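Local coordinates for UPF0234 protein XC_3703 (Xanthomonas campestris pv. campestris, PDB 5B7W) that binds the bacterial second messenger cyclic di-GMP and, when free of it, helps a LysR-type transcriptional regulator bind its target genes, thereby controlling virulence and biofilm formation, at residues P2-I7 / D140-L145; K12-N17 / L69-D74; N23-T28 / T61-A66; K38-L41 / I47-S50; Q49-P52 / Q56-Q59. All coordinates share one frame; numbering follows the deposited sequence.

Interaction 1. Residues P2-I7 / D140-L145; sequences PSFDVI and DAIAVL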
# COMPACT_ATOMS: atom_id res chain seq x y z
N PRO A 2 -9.10 -24.72 10.72
CA PRO A 2 -8.89 -23.30 11.00
C PRO A 2 -8.51 -22.53 9.75
O PRO A 2 -7.96 -23.08 8.79
CB PRO A 2 -7.73 -23.30 12.02
CG PRO A 2 -7.69 -24.70 12.56
CD PRO A 2 -8.15 -25.58 11.45
N SER A 3 -8.81 -21.23 9.76
CA SER A 3 -8.56 -20.40 8.59
C SER A 3 -8.27 -18.97 9.03
O SER A 3 -8.58 -18.56 10.15
CB SER A 3 -9.74 -20.43 7.62
OG SER A 3 -10.87 -19.78 8.18
N PHE A 4 -7.67 -18.22 8.11
CA PHE A 4 -7.43 -16.80 8.29
C PHE A 4 -7.51 -16.14 6.92
O PHE A 4 -7.57 -16.81 5.88
CB PHE A 4 -6.08 -16.52 8.96
CG PHE A 4 -4.90 -16.87 8.10
CD1 PHE A 4 -4.40 -18.16 8.07
CD2 PHE A 4 -4.28 -15.90 7.32
CE1 PHE A 4 -3.31 -18.48 7.28
CE2 PHE A 4 -3.19 -16.22 6.53
CZ PHE A 4 -2.71 -17.51 6.51
N ASP A 5 -7.50 -14.81 6.91
CA ASP A 5 -7.57 -14.03 5.69
C ASP A 5 -6.26 -13.30 5.45
O ASP A 5 -5.72 -12.67 6.36
CB ASP A 5 -8.72 -13.02 5.74
CG ASP A 5 -10.04 -13.61 5.30
OD1 ASP A 5 -10.03 -14.71 4.71
OD2 ASP A 5 -11.09 -12.98 5.55
N VAL A 6 -5.74 -13.41 4.23
CA VAL A 6 -4.64 -12.57 3.77
C VAL A 6 -5.25 -11.33 3.14
O VAL A 6 -5.99 -11.42 2.16
CB VAL A 6 -3.75 -13.32 2.77
CG1 VAL A 6 -2.55 -12.46 2.39
CG2 VAL A 6 -3.30 -14.65 3.35
N ILE A 7 -4.96 -10.17 3.73
CA ILE A 7 -5.55 -8.92 3.27
C ILE A 7 -4.43 -7.94 2.92
O ILE A 7 -3.26 -8.13 3.29
CB ILE A 7 -6.49 -8.29 4.32
CG1 ILE A 7 -5.71 -7.89 5.57
CG2 ILE A 7 -7.61 -9.25 4.67
CD1 ILE A 7 -6.57 -7.24 6.64
N ASP A 140 3.03 -21.33 9.31
CA ASP A 140 3.98 -21.67 8.25
C ASP A 140 3.64 -20.95 6.96
O ASP A 140 4.54 -20.50 6.24
CB ASP A 140 4.00 -23.19 8.03
CG ASP A 140 4.92 -23.91 9.00
OD1 ASP A 140 5.19 -23.36 10.09
OD2 ASP A 140 5.37 -25.03 8.67
N ALA A 141 2.35 -20.81 6.66
CA ALA A 141 1.95 -19.99 5.52
C ALA A 141 2.16 -18.51 5.81
O ALA A 141 2.65 -17.77 4.96
CB ALA A 141 0.49 -20.27 5.16
N ILE A 142 1.80 -18.07 7.02
CA ILE A 142 1.97 -16.67 7.39
C ILE A 142 3.44 -16.29 7.39
O ILE A 142 3.84 -15.25 6.84
CB ILE A 142 1.31 -16.39 8.76
CG1 ILE A 142 -0.21 -16.46 8.65
CG2 ILE A 142 1.74 -15.03 9.29
CD1 ILE A 142 -0.93 -16.14 9.94
N ALA A 143 4.28 -17.12 8.01
CA ALA A 143 5.71 -16.82 8.05
C ALA A 143 6.31 -16.81 6.65
O ALA A 143 7.23 -16.02 6.37
CB ALA A 143 6.44 -17.84 8.94
N VAL A 144 5.81 -17.67 5.76
CA VAL A 144 6.29 -17.66 4.38
C VAL A 144 5.81 -16.41 3.66
O VAL A 144 6.59 -15.75 2.96
CB VAL A 144 5.83 -18.94 3.65
CG1 VAL A 144 5.85 -18.73 2.14
CG2 VAL A 144 6.72 -20.11 4.03
N LEU A 145 4.53 -16.06 3.82
CA LEU A 145 3.99 -14.89 3.13
C LEU A 145 4.67 -13.61 3.57
O LEU A 145 4.86 -12.69 2.76
CB LEU A 145 2.48 -14.81 3.35
CG LEU A 145 1.63 -15.88 2.66
CD1 LEU A 145 0.18 -15.82 3.13
CD2 LEU A 145 1.70 -15.74 1.14
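Phe-4 and Val-6 project from strand 3-7 and meet Ala-141, Ile-142 and Leu-145 on helix 135-146. The contact belongs to domain I, which has the topology of an RNA-recognition motif: a four-stranded antiparallel sheet with two helices packed on one side. The axes of strand 3-7 and helix segment 140-145 run nearly parallel, 13° apart, with a closest approach of 11.0 Å. Side chains bridge that gap. The main bump is the Phe-4 ring. Its CG sits between the backbone N and the carbonyl carbon (chi1 68°), and this stands the ring up toward the helix. Ile-142 covers one face of it. The two side chains overlap head to tail, and Ile-142 CG1 lies 3.9 Å from the ring centroid as a CH-pi contact. Ile-142 CD1 rests over the same face, above the ring centre. The small Ala-141 lets the ring edge come up to it, with Ala-141 CB 4.4 Å from Phe-4 CZ. Leu-108 and Leu-112 of helix 102-114 also pack on Leu-145, and Phe-159 of the neighbouring strand meets the Phe-4 ring. Ile-142 lies about 4 Å, side chain to side chain, from Arg-135, which probably helps bind cyclic di-GMP. Val-6 makes a second, smaller bump: its CG2 and Leu-145 CD1 meet tip to tip, 3.7 Å apart.

Interaction 2. Residues K12-N17 / L69-D74; sequences KHELTN and LARGID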
# COMPACT_ATOMS: atom_id res chain seq x y z
N LYS A 12 -8.24 4.05 6.52
CA LYS A 12 -8.67 5.24 5.79
C LYS A 12 -8.38 6.52 6.56
O LYS A 12 -8.12 7.56 5.94
CB LYS A 12 -10.16 5.14 5.44
CG LYS A 12 -11.10 5.24 6.63
CD LYS A 12 -12.46 5.75 6.21
CE LYS A 12 -12.37 7.19 5.71
NZ LYS A 12 -13.70 7.73 5.32
N HIS A 13 -8.43 6.48 7.89
CA HIS A 13 -8.15 7.68 8.66
C HIS A 13 -6.67 8.01 8.67
O HIS A 13 -6.27 9.16 8.45
CB HIS A 13 -8.66 7.54 10.10
CG HIS A 13 -8.17 8.61 11.01
ND1 HIS A 13 -8.54 9.93 10.88
CD2 HIS A 13 -7.30 8.57 12.05
CE1 HIS A 13 -7.94 10.66 11.80
NE2 HIS A 13 -7.18 9.86 12.53
N GLU A 14 -5.82 7.00 8.92
CA GLU A 14 -4.38 7.24 8.94
C GLU A 14 -3.88 7.67 7.57
O GLU A 14 -2.95 8.48 7.47
CB GLU A 14 -3.65 5.98 9.42
CG GLU A 14 -3.98 5.57 10.85
CD GLU A 14 -3.30 6.44 11.90
OE1 GLU A 14 -2.83 7.55 11.57
OE2 GLU A 14 -3.23 6.00 13.07
N LEU A 15 -4.48 7.14 6.50
CA LEU A 15 -4.15 7.62 5.16
C LEU A 15 -4.50 9.09 5.02
O LEU A 15 -3.76 9.86 4.39
CB LEU A 15 -4.88 6.78 4.11
CG LEU A 15 -4.70 7.21 2.65
CD1 LEU A 15 -3.23 7.25 2.27
CD2 LEU A 15 -5.47 6.28 1.72
N THR A 16 -5.63 9.51 5.60
CA THR A 16 -6.00 10.92 5.58
C THR A 16 -5.07 11.75 6.45
O THR A 16 -4.67 12.86 6.06
CB THR A 16 -7.45 11.09 6.03
OG1 THR A 16 -8.32 10.33 5.17
CG2 THR A 16 -7.87 12.55 5.99
N ASN A 17 -4.71 11.24 7.63
CA ASN A 17 -3.80 11.96 8.51
C ASN A 17 -2.45 12.18 7.85
O ASN A 17 -1.88 13.27 7.93
CB ASN A 17 -3.64 11.22 9.83
CG ASN A 17 -4.69 11.61 10.86
OD1 ASN A 17 -4.63 11.19 12.01
ND2 ASN A 17 -5.65 12.42 10.44
N LEU A 69 4.68 6.30 6.35
CA LEU A 69 5.36 5.41 7.28
C LEU A 69 5.13 5.84 8.72
O LEU A 69 4.93 5.00 9.60
CB LEU A 69 6.86 5.36 6.96
CG LEU A 69 7.24 4.69 5.64
CD1 LEU A 69 8.66 5.06 5.23
CD2 LEU A 69 7.10 3.18 5.76
N ALA A 70 5.14 7.15 8.97
CA ALA A 70 4.93 7.66 10.32
C ALA A 70 3.56 7.30 10.88
O ALA A 70 3.38 7.30 12.10
CB ALA A 70 5.11 9.18 10.35
N ARG A 71 2.59 7.00 10.02
CA ARG A 71 1.28 6.55 10.46
C ARG A 71 1.11 5.04 10.30
O ARG A 71 -0.03 4.55 10.26
CB ARG A 71 0.18 7.30 9.70
CG ARG A 71 0.24 8.82 9.85
CD ARG A 71 0.58 9.24 11.27
NE ARG A 71 -0.48 8.94 12.22
CZ ARG A 71 -0.38 9.10 13.54
NH1 ARG A 71 0.75 9.55 14.06
NH2 ARG A 71 -1.40 8.80 14.33
N GLY A 72 2.21 4.31 10.22
CA GLY A 72 2.16 2.86 10.22
C GLY A 72 1.80 2.21 8.90
O GLY A 72 1.43 1.03 8.88
N ILE A 73 1.89 2.94 7.79
CA ILE A 73 1.49 2.43 6.48
C ILE A 73 2.73 1.96 5.73
O ILE A 73 3.70 2.72 5.59
CB ILE A 73 0.73 3.49 5.68
CG1 ILE A 73 -0.54 3.91 6.43
CG2 ILE A 73 0.38 2.96 4.30
CD1 ILE A 73 -1.24 5.10 5.83
N ASP A 74 2.71 0.72 5.27
CA ASP A 74 3.77 0.19 4.42
C ASP A 74 3.68 0.86 3.05
O ASP A 74 2.73 0.63 2.30
CB ASP A 74 3.64 -1.33 4.30
CG ASP A 74 4.85 -1.97 3.64
OD1 ASP A 74 5.57 -1.29 2.88
OD2 ASP A 74 5.08 -3.18 3.89
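The guanidinium of Arg-71 takes Glu-14 at its edge, not on a face. Glu-14 OE1 lies close to the guanidinium plane and receives Arg-71 NE at 2.8 Å. The N-H points well at the oxygen, with an angle of 162°. Seen from the acid, the donor comes to the syn side of OE1 but 28° out of the carboxylate plane. The two flat groups are clearly not coplanar. Arg-71 NH2 adds only a weak bond to the same Glu-14 OE1, at 3.4 Å. The salt bridge is thus carried mainly by one N-H and one oxygen. Arg-71 bends at chi2 and chi3 and Glu-14 at chi2 (-76°); the two side chains cross at about a right angle. Behind this polar pair, Ile-73 CD1 lies against the helix backbone, 3.9 Å from Leu-15 N. It also reaches Leu-15 CB at 4.4 Å. Val-10 and Leu-68 touch both Leu-15 and Ile-73 and extend this apolar layer. Asp-11 OD1 accepts a hydrogen bond from Glu-14 N. The contact joins the start of helix 12-26 to the end of helix 54-70, the two helices on the sheet of domain II. The turn that brings Arg-71 and Ile-73 here is a Schellman motif closing helix 54-70. Gly-72, with positive phi, is its C-prime residue, and Ile-73 N bonds to Leu-68 O.

Interaction 3. Residues N23-T28 / T61-A66; sequences NRELDT and TDILRA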
# COMPACT_ATOMS: atom_id res chain seq x y z
N ASN A 23 0.82 17.93 3.82
CA ASN A 23 0.52 19.30 3.44
C ASN A 23 0.99 20.28 4.51
O ASN A 23 1.53 21.35 4.18
CB ASN A 23 -0.98 19.46 3.18
CG ASN A 23 -1.39 18.95 1.82
OD1 ASN A 23 -0.74 19.24 0.81
ND2 ASN A 23 -2.47 18.18 1.77
N ARG A 24 0.80 19.94 5.78
CA ARG A 24 1.31 20.78 6.86
C ARG A 24 2.83 20.87 6.81
O ARG A 24 3.41 21.92 7.10
CB ARG A 24 0.85 20.23 8.21
CG ARG A 24 -0.53 20.70 8.65
CD ARG A 24 -0.42 21.88 9.60
NE ARG A 24 0.18 21.50 10.88
CZ ARG A 24 -0.52 21.08 11.93
NH1 ARG A 24 -1.84 21.00 11.86
NH2 ARG A 24 0.11 20.76 13.05
N GLU A 25 3.49 19.77 6.44
CA GLU A 25 4.95 19.77 6.41
C GLU A 25 5.48 20.65 5.28
O GLU A 25 6.53 21.29 5.43
CB GLU A 25 5.46 18.34 6.26
CG GLU A 25 6.90 18.14 6.70
CD GLU A 25 7.20 16.71 7.09
OE1 GLU A 25 7.77 15.97 6.26
OE2 GLU A 25 6.85 16.31 8.22
N LEU A 26 4.77 20.71 4.15
CA LEU A 26 5.18 21.58 3.06
C LEU A 26 5.11 23.05 3.47
O LEU A 26 5.94 23.85 3.03
CB LEU A 26 4.30 21.35 1.83
CG LEU A 26 4.70 20.21 0.89
CD1 LEU A 26 3.77 20.20 -0.31
CD2 LEU A 26 6.15 20.36 0.47
N ASP A 27 4.13 23.41 4.30
CA ASP A 27 3.97 24.79 4.73
C ASP A 27 5.09 25.26 5.65
O ASP A 27 5.22 26.47 5.88
CB ASP A 27 2.62 24.96 5.44
CG ASP A 27 1.46 24.47 4.60
OD1 ASP A 27 1.55 24.53 3.36
OD2 ASP A 27 0.45 24.02 5.19
N THR A 28 5.90 24.34 6.18
CA THR A 28 7.01 24.69 7.06
C THR A 28 8.37 24.57 6.37
O THR A 28 9.39 24.89 7.00
CB THR A 28 7.00 23.80 8.31
OG1 THR A 28 7.30 22.45 7.94
CG2 THR A 28 5.64 23.85 8.98
N THR A 61 7.54 13.39 -2.84
CA THR A 61 7.47 11.94 -2.69
C THR A 61 8.19 11.48 -1.43
O THR A 61 7.69 10.61 -0.70
CB THR A 61 8.07 11.26 -3.93
OG1 THR A 61 7.26 11.55 -5.07
CG2 THR A 61 8.15 9.76 -3.73
N ASP A 62 9.36 12.06 -1.15
CA ASP A 62 10.08 11.72 0.08
C ASP A 62 9.28 12.14 1.31
O ASP A 62 9.27 11.43 2.32
CB ASP A 62 11.45 12.38 0.08
CG ASP A 62 12.29 11.99 -1.12
OD1 ASP A 62 12.08 10.88 -1.65
OD2 ASP A 62 13.16 12.78 -1.53
N ILE A 63 8.61 13.29 1.24
CA ILE A 63 7.75 13.71 2.35
C ILE A 63 6.56 12.77 2.49
O ILE A 63 6.21 12.36 3.60
CB ILE A 63 7.29 15.17 2.13
CG1 ILE A 63 8.49 16.12 2.11
CG2 ILE A 63 6.29 15.57 3.22
CD1 ILE A 63 8.12 17.54 1.75
N LEU A 64 5.93 12.42 1.37
CA LEU A 64 4.75 11.56 1.42
C LEU A 64 5.10 10.18 1.96
O LEU A 64 4.33 9.59 2.73
CB LEU A 64 4.12 11.45 0.03
CG LEU A 64 2.84 10.63 -0.06
CD1 LEU A 64 1.75 11.23 0.82
CD2 LEU A 64 2.37 10.53 -1.51
N ARG A 65 6.26 9.64 1.57
CA ARG A 65 6.69 8.35 2.11
C ARG A 65 6.88 8.43 3.62
O ARG A 65 6.39 7.57 4.36
CB ARG A 65 7.99 7.90 1.43
CG ARG A 65 7.82 7.36 0.02
CD ARG A 65 9.04 6.55 -0.39
NE ARG A 65 8.87 5.87 -1.67
CZ ARG A 65 9.51 6.19 -2.78
NH1 ARG A 65 10.38 7.20 -2.78
NH2 ARG A 65 9.29 5.52 -3.90
N ALA A 66 7.59 9.45 4.09
CA ALA A 66 7.87 9.57 5.52
C ALA A 66 6.59 9.76 6.31
O ALA A 66 6.45 9.22 7.42
CB ALA A 66 8.83 10.73 5.77
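Ile-63 sends its two branches to different partners on helix 12-26. Its CG2 meets Glu-25, while CG1 carries CD1 to Leu-26. Glu-25 has CG anti to its own backbone N (chi1 -159°) and an extended chain beyond. This lays the acid across the isoleucine, with Glu-25 OE1 3.4 Å from Ile-63 CG2. The carboxylate is not left to apolar company: Glu-25 OE2 forms a salt bridge with Arg-67, one turn further along helix 54-70. The contact joins the two helices that cover one side of the sheet in domain II, the second domain with RNA-recognition-motif topology. Leu-26 starts off to one side, but its chi1 of -85° and extended chi2 bring CD2 to within 3.7 Å of Ile-63 CD1. The leucine also packs on Phe-32 and on Phe-39 of the sheet. At the end of the first segment, the Thr-28 side chain turns back on the chain. Its OG1 gives a hydrogen bond of 2.9 Å to Glu-25 O. Thr-28 N bonds to the same oxygen, from the same face of its carbonyl plane.

Interaction 4. Residues K38-L41 / I47-S50; sequences KFEL and INQS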
# COMPACT_ATOMS: atom_id res chain seq x y z
N LYS A 38 0.95 20.91 -3.39
CA LYS A 38 -0.08 20.33 -2.54
C LYS A 38 -0.17 18.83 -2.77
O LYS A 38 0.14 18.33 -3.86
CB LYS A 38 -1.44 20.98 -2.79
CG LYS A 38 -1.83 21.03 -4.26
CD LYS A 38 -3.11 21.80 -4.49
CE LYS A 38 -4.32 20.87 -4.53
NZ LYS A 38 -5.54 21.57 -5.02
N PHE A 39 -0.61 18.12 -1.74
CA PHE A 39 -1.07 16.74 -1.84
C PHE A 39 -2.59 16.73 -1.74
O PHE A 39 -3.16 17.39 -0.85
CB PHE A 39 -0.50 15.86 -0.73
CG PHE A 39 1.00 15.87 -0.63
CD1 PHE A 39 1.65 16.83 0.13
CD2 PHE A 39 1.76 14.90 -1.26
CE1 PHE A 39 3.02 16.84 0.24
CE2 PHE A 39 3.14 14.90 -1.16
CZ PHE A 39 3.77 15.87 -0.40
N GLU A 40 -3.25 15.99 -2.62
CA GLU A 40 -4.70 15.85 -2.58
C GLU A 40 -5.05 14.38 -2.56
O GLU A 40 -4.73 13.64 -3.49
CB GLU A 40 -5.37 16.53 -3.78
CG GLU A 40 -6.89 16.47 -3.74
CD GLU A 40 -7.51 16.35 -5.11
OE1 GLU A 40 -6.76 16.18 -6.10
OE2 GLU A 40 -8.75 16.42 -5.21
N LEU A 41 -5.72 13.95 -1.49
CA LEU A 41 -6.22 12.58 -1.40
C LEU A 41 -7.56 12.49 -2.11
O LEU A 41 -8.50 13.24 -1.79
CB LEU A 41 -6.35 12.15 0.06
CG LEU A 41 -6.86 10.73 0.27
CD1 LEU A 41 -5.94 9.73 -0.41
CD2 LEU A 41 -6.99 10.42 1.76
N ILE A 47 -3.51 9.71 -4.42
CA ILE A 47 -2.85 10.90 -3.90
C ILE A 47 -2.26 11.64 -5.08
O ILE A 47 -1.35 11.14 -5.75
CB ILE A 47 -1.77 10.55 -2.87
CG1 ILE A 47 -2.38 9.82 -1.67
CG2 ILE A 47 -1.04 11.81 -2.42
CD1 ILE A 47 -1.36 9.45 -0.61
N ASN A 48 -2.78 12.84 -5.35
CA ASN A 48 -2.29 13.67 -6.45
C ASN A 48 -1.24 14.63 -5.92
O ASN A 48 -1.52 15.44 -5.03
CB ASN A 48 -3.44 14.42 -7.11
CG ASN A 48 -4.28 13.53 -8.01
OD1 ASN A 48 -3.75 12.84 -8.88
ND2 ASN A 48 -5.59 13.55 -7.80
N GLN A 49 -0.03 14.54 -6.46
CA GLN A 49 1.05 15.47 -6.15
C GLN A 49 1.18 16.48 -7.27
O GLN A 49 1.09 16.13 -8.45
CB GLN A 49 2.38 14.73 -5.96
CG GLN A 49 2.28 13.46 -5.13
CD GLN A 49 3.64 12.86 -4.82
OE1 GLN A 49 4.08 12.83 -3.67
NE2 GLN A 49 4.33 12.39 -5.86
N SER A 50 1.38 17.74 -6.91
CA SER A 50 1.50 18.82 -7.88
C SER A 50 2.49 19.85 -7.38
O SER A 50 2.42 20.27 -6.22
CB SER A 50 0.14 19.48 -8.16
OG SER A 50 -0.41 20.03 -6.98
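Lys-38 pairs with Ser-50 at one end of a beta hairpin in domain II, which has RNA-recognition-motif topology. Strands 38-42 and 46-51 are antiparallel. Lys-38 N bonds to Ser-50 O at 3.3 Å; the return bond is weak. Beside them Lys-38 CG comes within 3.2 Å of Ser-50 OG. Phe-39 and Gln-49 form a non-hydrogen-bonded pair, with side chains toward the helices. They lie side by side, ring and amide planes 49° apart. Gln-49 OE1 sits at the ring edge, 3.4 Å from Phe-39 CE2, while its NE2 is hydrogen-bonded to Thr-61 OG1 of helix 54-70. Glu-40 and Asn-48 are a hydrogen-bonded pair. Asn-48 N to Glu-40 O is a short, straight bond of 2.8 Å and 169°, and Glu-40 N to Asn-48 O closes the ring at 3.0 Å. On the polar face, with CG anti to the backbone N (chi1 -177°), Glu-40 runs alongside Asn-48, and Asn-48 ND2 gives Glu-40 OE1 a weak bond of 3.3 Å. Leu-41 crosses Ile-47 at a slant, its CD1 3.8 Å from Ile-47 CG1. Lys-38, Glu-40, Asn-48 and Ser-50 thus make a face suited to solvent, and Phe-39, Leu-41 and Ile-47 one suited to the helix-covered core. Gln-49 OE1 is buried there without a polar partner, between the Phe-39 ring edge and Leu-64, so its amide depends on NE2 for hydrogen bonding.

Interaction 5. Residues Q49-P52 / Q56-Q59; sequences QSAP and QVKQ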
# COMPACT_ATOMS: atom_id res chain seq x y z
N GLN A 49 -0.03 14.54 -6.46
CA GLN A 49 1.05 15.47 -6.15
C GLN A 49 1.18 16.48 -7.27
O GLN A 49 1.09 16.13 -8.45
CB GLN A 49 2.38 14.73 -5.96
CG GLN A 49 2.28 13.46 -5.13
CD GLN A 49 3.64 12.86 -4.82
OE1 GLN A 49 4.08 12.83 -3.67
NE2 GLN A 49 4.33 12.39 -5.86
N SER A 50 1.38 17.74 -6.91
CA SER A 50 1.50 18.82 -7.88
C SER A 50 2.49 19.85 -7.38
O SER A 50 2.42 20.27 -6.22
CB SER A 50 0.14 19.48 -8.16
OG SER A 50 -0.41 20.03 -6.98
N ALA A 51 3.42 20.25 -8.24
CA ALA A 51 4.43 21.22 -7.91
C ALA A 51 4.87 21.92 -9.19
O ALA A 51 4.52 21.46 -10.29
CB ALA A 51 5.64 20.56 -7.22
N PRO A 52 5.59 23.03 -9.09
CA PRO A 52 6.08 23.69 -10.31
C PRO A 52 7.02 22.84 -11.15
O PRO A 52 7.01 22.97 -12.38
CB PRO A 52 6.78 24.95 -9.77
CG PRO A 52 6.08 25.24 -8.50
CD PRO A 52 5.73 23.90 -7.91
N GLN A 56 10.62 19.12 -7.55
CA GLN A 56 9.85 19.43 -6.35
C GLN A 56 8.83 18.35 -6.03
O GLN A 56 8.54 18.10 -4.86
CB GLN A 56 9.17 20.79 -6.51
CG GLN A 56 10.10 21.97 -6.29
CD GLN A 56 9.49 23.28 -6.73
OE1 GLN A 56 8.96 23.40 -7.83
NE2 GLN A 56 9.56 24.29 -5.86
N VAL A 57 8.28 17.70 -7.05
CA VAL A 57 7.41 16.55 -6.80
C VAL A 57 8.22 15.39 -6.24
O VAL A 57 7.75 14.67 -5.35
CB VAL A 57 6.66 16.15 -8.09
CG1 VAL A 57 5.91 14.84 -7.88
CG2 VAL A 57 5.70 17.25 -8.51
N LYS A 58 9.45 15.20 -6.73
CA LYS A 58 10.32 14.17 -6.18
C LYS A 58 10.60 14.42 -4.71
O LYS A 58 10.64 13.47 -3.91
CB LYS A 58 11.63 14.11 -6.97
CG LYS A 58 12.49 12.90 -6.65
CD LYS A 58 13.97 13.23 -6.70
CE LYS A 58 14.48 13.33 -8.13
NZ LYS A 58 15.96 13.50 -8.17
N GLN A 59 10.80 15.68 -4.32
CA GLN A 59 10.92 16.01 -2.91
C GLN A 59 9.65 15.65 -2.15
O GLN A 59 9.70 15.07 -1.06
CB GLN A 59 11.23 17.50 -2.74
CG GLN A 59 12.60 17.93 -3.22
CD GLN A 59 12.84 19.40 -3.00
OE1 GLN A 59 12.07 20.25 -3.47
NE2 GLN A 59 13.89 19.73 -2.26
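This is a local, mostly apolar contact between the end of strand 46-51 and the first turns of helix 54-70, which follows it directly. Ala-51 and Val-57 are at its centre. The methyl of Ala-51 points at the helix and sits between two groups: Val-57 CG2 and Gln-56 CB are each 3.6 Å from Ala-51 CB. Val-57 divides its branches between two strand residues. CG1 is anti to the backbone N (chi1 172°) and turns to Gln-49, lying 3.5 Å from Gln-49 NE2. CG2 goes to Ala-51. In the RNA-recognition-motif topology of domain II, this short connection takes the chain from the sheet to the second of the helices on its one covered side. Val-57 also packs on Ala-90 and Gln-92 of strand 90-96, the next strand in the sheet. Pro-52 follows the strand, and Gln-56 crosses it at about a right angle. Gln-56 OE1 comes up to the proline ring, 3.3 Å from both Pro-52 CB and Pro-52 CD. That oxygen also has a hydrogen bond with Ser-53 OG, within the connection itself. Further into the helix, Val-57 O is hydrogen-bonded to Thr-61 OG1.

Interaction 1 lies in domain I; the other four lie in domain II. The centre of interaction 1 is 23 Å from that of interaction 2 and 38 Å from that of interaction 5. Interaction 1 alone is near the probable cyclic di-GMP site. Interactions 2 and 3 join the same two helices, with centres 13 Å apart. Both reach the hairpin of interaction 4: Leu-15 CG packs on Leu-41 CD2 at 4.0 Å, and Asn-23 OD1 lies 2.8 Å from Phe-39 N, a probable hydrogen bond. Interactions 4 and 5 share Gln-49 and Ser-50. Thr-61 OG1, 3.1 Å from Gln-49 NE2, ties interaction 3 to both.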